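Long-range contact in cytochrome c' (Rubrivivax gelatinosus, PDB 2J8W), which is a high-spin heme c protein without a sixth iron ligand, probably active in electron transfer, whose exact function is not known: residues S14-I19 with L54-F59. Residues are numbered along the deposited sequence; the frame is centred on the assembly and turned at random.
Sequences SAFTLI and LPLTAF. With HEC (heme c), chain C.
Phe16 lies between the heme and Pro55 in the four-helix bundle of this cytochrome c'. It belongs to helix 5-30; Pro55 sits in the short 3-10 turn after helix 38-52. No hydrogen bond crosses between residues 14-19 and 54-59, and the contact is apolar and buried.

The Phe16 side chain can be followed along the porphyrin. Its CB and CG meet heme NA, and Phe16 CG lies 3.4 Å from that nitrogen. Phe16 CD1 stands 3.5 Å from the heme iron. CE1 and CZ reach heme NC, while CD2 and CE2 lie over the pyrrole of ND; the phenyl and porphyrin planes run nearly parallel. CG is anti to the carbonyl carbon, beside the backbone N (chi1 -76°), and from there the ring extends toward residues 54-59, flat over the heme. The phenyl thus covers the iron on the side without a ligand; His123 is the axial ligand.

Pro55 covers the other face of the phenyl. Its CB makes a CH-pi contact 3.7 Å from the Phe16 ring centroid, 15° off the normal. At the rim of that ring, in its plane, comes Phe59 CZ, 3.9 Å from Phe16 CE2. Phe59 also meets Phe82 edge-to-face.

An alanine in place of Phe16 would probably leave the sixth position of the iron uncovered and take from Pro55 the aromatic face it packs on.

Ala15 and Ile19 pack against other atoms of Pro55. Ala15 CB touches Pro55 CD at 3.8 Å, and Ala15 also packs on Leu18 of the second subunit. The turn itself is tied by Leu54 O, which accepts from both Thr57 N and Thr57 OG1. Ile19 CD1 reaches Pro55 CG, 3.8 Å away, while the CG2 branch of Ile19 touches the heme at CBB, 3.7 Å away.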
ATOM      1  N   SER A  14      -5.199  -2.589   4.934  1.00 11.62           N
ATOM      2  CA  SER A  14      -4.443  -1.449   4.423  1.00 11.44           C
ATOM      3  C   SER A  14      -4.231  -1.572   2.919  1.00 10.86           C
ATOM      4  O   SER A  14      -4.403  -0.596   2.186  1.00 11.56           O
ATOM      5  CB  SER A  14      -3.110  -1.388   5.155  1.00 11.52           C
ATOM      6  OG  SER A  14      -3.276  -1.040   6.523  1.00 12.55           O
ATOM      7  N   ALA A  15      -3.817  -2.741   2.435  1.00 11.03           N
ATOM      8  CA  ALA A  15      -3.643  -2.904   1.009  1.00 10.90           C
ATOM      9  C   ALA A  15      -4.934  -2.692   0.253  1.00 11.02           C
ATOM     10  O   ALA A  15      -4.938  -2.024  -0.788  1.00 11.16           O
ATOM     11  CB  ALA A  15      -3.014  -4.242   0.695  1.00 11.84           C
ATOM     12  N   PHE A  16      -6.037  -3.253   0.734  1.00 11.34           N
ATOM     13  CA  PHE A  16      -7.323  -3.038   0.069  1.00 11.33           C
ATOM     14  C   PHE A  16      -7.722  -1.575   0.036  1.00 11.58           C
ATOM     15  O   PHE A  16      -8.251  -1.133  -0.963  1.00 11.57           O
ATOM     16  CB  PHE A  16      -8.428  -3.869   0.719  1.00 12.38           C
ATOM     17  CG  PHE A  16      -8.385  -5.337   0.372  1.00 13.00           C
ATOM     18  CD1 PHE A  16      -8.334  -5.779  -0.928  1.00 14.88           C
ATOM     19  CD2 PHE A  16      -8.381  -6.295   1.382  1.00 14.72           C
ATOM     20  CE1 PHE A  16      -8.310  -7.161  -1.225  1.00 16.29           C
ATOM     21  CE2 PHE A  16      -8.382  -7.665   1.106  1.00 16.33           C
ATOM     22  CZ  PHE A  16      -8.336  -8.101  -0.178  1.00 16.74           C
ATOM     23  N   THR A  17      -7.464  -0.839   1.110  1.00 11.86           N
ATOM     24  CA  THR A  17      -7.763   0.595   1.108  1.00 12.08           C
ATOM     25  C   THR A  17      -6.980   1.333   0.021  1.00 11.56           C
ATOM     26  O   THR A  17      -7.527   2.123  -0.724  1.00 11.72           O
ATOM     27  CB  THR A  17      -7.495   1.209   2.476  1.00 12.52           C
ATOM     28  OG1 THR A  17      -8.449   0.690   3.403  1.00 14.53           O
ATOM     29  CG2 THR A  17      -7.549   2.716   2.499  1.00 14.71           C
ATOM     30  N   LEU A  18      -5.684   1.037  -0.096  1.00 11.17           N
ATOM     31  CA  LEU A  18      -4.890   1.702  -1.137  1.00 10.55           C
ATOM     32  C   LEU A  18      -5.337   1.285  -2.529  1.00 10.62           C
ATOM     33  O   LEU A  18      -5.419   2.127  -3.439  1.00 11.08           O
ATOM     34  CB  LEU A  18      -3.411   1.419  -0.926  1.00 11.76           C
ATOM     35  CG  LEU A  18      -2.789   1.920   0.385  1.00 13.23           C
ATOM     36  CD1 LEU A  18      -1.285   1.731   0.301  1.00 17.13           C
ATOM     37  CD2 LEU A  18      -3.025   3.328   0.724  1.00 15.75           C
ATOM     38  N   ILE A  19      -5.650   0.000  -2.718  1.00 10.88           N
ATOM     39  CA  ILE A  19      -6.153  -0.476  -3.994  1.00 11.50           C
ATOM     40  C   ILE A  19      -7.432   0.261  -4.350  1.00 11.26           C
ATOM     41  O   ILE A  19      -7.590   0.742  -5.489  1.00 11.71           O
ATOM     42  CB  ILE A  19      -6.397  -2.002  -3.944  1.00 11.97           C
ATOM     43  CG1 ILE A  19      -5.071  -2.757  -3.873  1.00 11.84           C
ATOM     44  CG2 ILE A  19      -7.264  -2.463  -5.136  1.00 13.20           C
ATOM     45  CD1 ILE A  19      -5.232  -4.220  -3.464  1.00 13.37           C
ATOM     46  N   LEU A  54      -0.547  -7.995  -2.989  1.00 14.01           N
ATOM     47  CA  LEU A  54      -0.266  -7.996  -1.559  1.00 13.13           C
ATOM     48  C   LEU A  54      -1.369  -8.592  -0.637  1.00 12.93           C
ATOM     49  O   LEU A  54      -1.040  -9.393   0.219  1.00 13.73           O
ATOM     50  CB  LEU A  54       0.085  -6.576  -1.080  1.00 13.30           C
ATOM     51  CG  LEU A  54       1.184  -5.855  -1.865  1.00 13.60           C
ATOM     52  CD1 LEU A  54       1.501  -4.538  -1.229  1.00 14.89           C
ATOM     53  CD2 LEU A  54       2.438  -6.801  -1.942  1.00 16.86           C
ATOM     54  N   PRO A  55      -2.625  -8.137  -0.686  1.00 12.59           N
ATOM     55  CA  PRO A  55      -3.508  -8.495   0.427  1.00 12.84           C
ATOM     56  C   PRO A  55      -3.829  -9.972   0.524  1.00 14.12           C
ATOM     57  O   PRO A  55      -4.133 -10.460   1.617  1.00 14.57           O
ATOM     58  CB  PRO A  55      -4.762  -7.681   0.154  1.00 13.25           C
ATOM     59  CG  PRO A  55      -4.727  -7.384  -1.340  1.00 13.23           C
ATOM     60  CD  PRO A  55      -3.276  -7.256  -1.673  1.00 11.97           C
ATOM     61  N   LEU A  56      -3.884 -10.661  -0.613  1.00 14.99           N
ATOM     62  CA  LEU A  56      -4.338 -12.047  -0.624  1.00 16.81           C
ATOM     63  C   LEU A  56      -3.246 -12.978  -0.106  1.00 17.67           C
ATOM     64  O   LEU A  56      -3.530 -14.136   0.119  1.00 20.40           O
ATOM     65  CB  LEU A  56      -4.964 -12.394  -1.996  1.00 18.46           C
ATOM     66  CG  LEU A  56      -6.192 -11.518  -2.330  1.00 19.70           C
ATOM     67  CD1 LEU A  56      -6.586 -11.429  -3.784  1.00 22.20           C
ATOM     68  CD2 LEU A  56      -7.430 -11.987  -1.518  1.00 22.93           C
ATOM     69  N   THR A  57      -2.060 -12.451   0.189  1.00 16.61           N
ATOM     70  CA  THR A  57      -0.981 -13.149   0.860  1.00 18.41           C
ATOM     71  C   THR A  57      -1.107 -13.137   2.371  1.00 17.67           C
ATOM     72  O   THR A  57      -0.319 -13.751   3.074  1.00 20.08           O
ATOM     73  CB  THR A  57       0.420 -12.549   0.511  1.00 17.94           C
ATOM     74  OG1 THR A  57       0.599 -11.269   1.133  1.00 18.91           O
ATOM     75  CG2 THR A  57       0.681 -12.451  -1.016  1.00 20.10           C
ATOM     76  N   ALA A  58      -2.120 -12.454   2.879  1.00 16.25           N
ATOM     77  CA  ALA A  58      -2.262 -12.130   4.328  1.00 15.48           C
ATOM     78  C   ALA A  58      -3.561 -12.724   4.927  1.00 15.57           C
ATOM     79  O   ALA A  58      -4.116 -12.198   5.877  1.00 15.19           O
ATOM     80  CB  ALA A  58      -2.164 -10.635   4.536  1.00 15.83           C
ATOM     81  N   PHE A  59      -4.015 -13.838   4.355  1.00 16.53           N
ATOM     82  CA  PHE A  59      -5.168 -14.606   4.856  1.00 16.33           C
ATOM     83  C   PHE A  59      -4.713 -16.025   5.258  1.00 17.71           C
ATOM     84  O   PHE A  59      -5.415 -17.008   5.015  1.00 18.99           O
ATOM     85  CB  PHE A  59      -6.316 -14.690   3.844  1.00 17.52           C
ATOM     86  CG  PHE A  59      -7.039 -13.399   3.589  1.00 16.52           C
ATOM     87  CD1 PHE A  59      -8.188 -13.082   4.292  1.00 17.66           C
ATOM     88  CD2 PHE A  59      -6.604 -12.526   2.602  1.00 17.23           C
ATOM     89  CE1 PHE A  59      -8.879 -11.916   4.020  1.00 16.24           C
ATOM     90  CE2 PHE A  59      -7.287 -11.377   2.322  1.00 15.33           C
ATOM     91  CZ  PHE A  59      -8.400 -11.043   3.029  1.00 15.97           C
TER
HETATM   92 FE   HEC C1129     -11.768  -6.362  -1.029  1.00 14.80          FE
HETATM   93  CHA HEC C1129     -11.807  -5.652   2.331  1.00 14.88           C
HETATM   94  CHB HEC C1129     -11.710  -3.063  -1.730  1.00 14.18           C
HETATM   95  CHC HEC C1129     -10.923  -7.050  -4.293  1.00 15.21           C
HETATM   96  CHD HEC C1129     -11.680  -9.704  -0.324  1.00 15.48           C
HETATM   97  NA  HEC C1129     -11.733  -4.696   0.093  1.00 14.54           N
HETATM   98  C1A HEC C1129     -11.816  -4.578   1.470  1.00 13.80           C
HETATM   99  C2A HEC C1129     -11.896  -3.192   1.850  1.00 14.33           C
HETATM  100  C3A HEC C1129     -11.870  -2.468   0.717  1.00 13.48           C
HETATM  101  C4A HEC C1129     -11.751  -3.400  -0.390  1.00 14.09           C
HETATM  102  CMA HEC C1129     -11.884  -0.948   0.553  1.00 15.56           C
HETATM  103  CAA HEC C1129     -12.009  -2.672   3.280  1.00 15.49           C
HETATM  104  CBA HEC C1129     -10.654  -2.478   3.914  1.00 17.52           C
HETATM  105  CGA HEC C1129     -10.862  -1.796   5.302  0.50 16.25           C
HETATM  106  O1A HEC C1129     -11.978  -1.294   5.647  0.50 18.62           O
HETATM  107  O2A HEC C1129      -9.940  -1.718   6.171  0.50 15.58           O
HETATM  108  NB  HEC C1129     -11.325  -5.266  -2.715  1.00 13.68           N
HETATM  109  C1B HEC C1129     -11.524  -3.924  -2.779  1.00 13.24           C
HETATM  110  C2B HEC C1129     -11.411  -3.517  -4.159  1.00 13.93           C
HETATM  111  C3B HEC C1129     -11.173  -4.620  -4.879  1.00 12.97           C
HETATM  112  C4B HEC C1129     -11.109  -5.745  -3.976  1.00 13.79           C
HETATM  113  CMB HEC C1129     -11.584  -2.090  -4.704  1.00 15.54           C
HETATM  114  CAB HEC C1129     -10.950  -4.739  -6.378  1.00 14.54           C
HETATM  115  CBB HEC C1129     -10.110  -3.800  -7.049  1.00 14.82           C
HETATM  116  NC  HEC C1129     -11.340  -7.996  -2.060  1.00 14.22           N
HETATM  117  C1C HEC C1129     -11.067  -8.106  -3.417  1.00 14.76           C
HETATM  118  C2C HEC C1129     -11.001  -9.484  -3.839  1.00 15.16           C
HETATM  119  C3C HEC C1129     -11.199 -10.235  -2.728  1.00 15.47           C
HETATM  120  C4C HEC C1129     -11.447  -9.325  -1.614  1.00 15.24           C
HETATM  121  CMC HEC C1129     -10.705  -9.943  -5.267  1.00 16.67           C
HETATM  122  CAC HEC C1129     -11.211 -11.792  -2.598  1.00 16.66           C
HETATM  123  CBC HEC C1129     -10.555 -12.576  -3.533  1.00 16.11           C
HETATM  124  ND  HEC C1129     -11.733  -7.480   0.696  1.00 15.42           N
HETATM  125  C1D HEC C1129     -11.768  -8.876   0.740  1.00 14.85           C
HETATM  126  C2D HEC C1129     -11.897  -9.305   2.114  1.00 15.45           C
HETATM  127  C3D HEC C1129     -11.919  -8.091   2.911  1.00 16.09           C
HETATM  128  C4D HEC C1129     -11.808  -6.974   1.982  1.00 14.57           C
HETATM  129  CMD HEC C1129     -11.990 -10.733   2.612  1.00 17.56           C
HETATM  130  CAD HEC C1129     -11.970  -7.981   4.408  1.00 16.26           C
HETATM  131  CBD HEC C1129     -10.532  -7.890   4.947  1.00 15.37           C
HETATM  132  CGD HEC C1129     -10.555  -7.861   6.469  1.00 15.24           C
HETATM  133  O1D HEC C1129      -9.753  -8.608   7.075  1.00 17.00           O
HETATM  134  O2D HEC C1129     -11.337  -7.047   7.079  1.00 16.44           O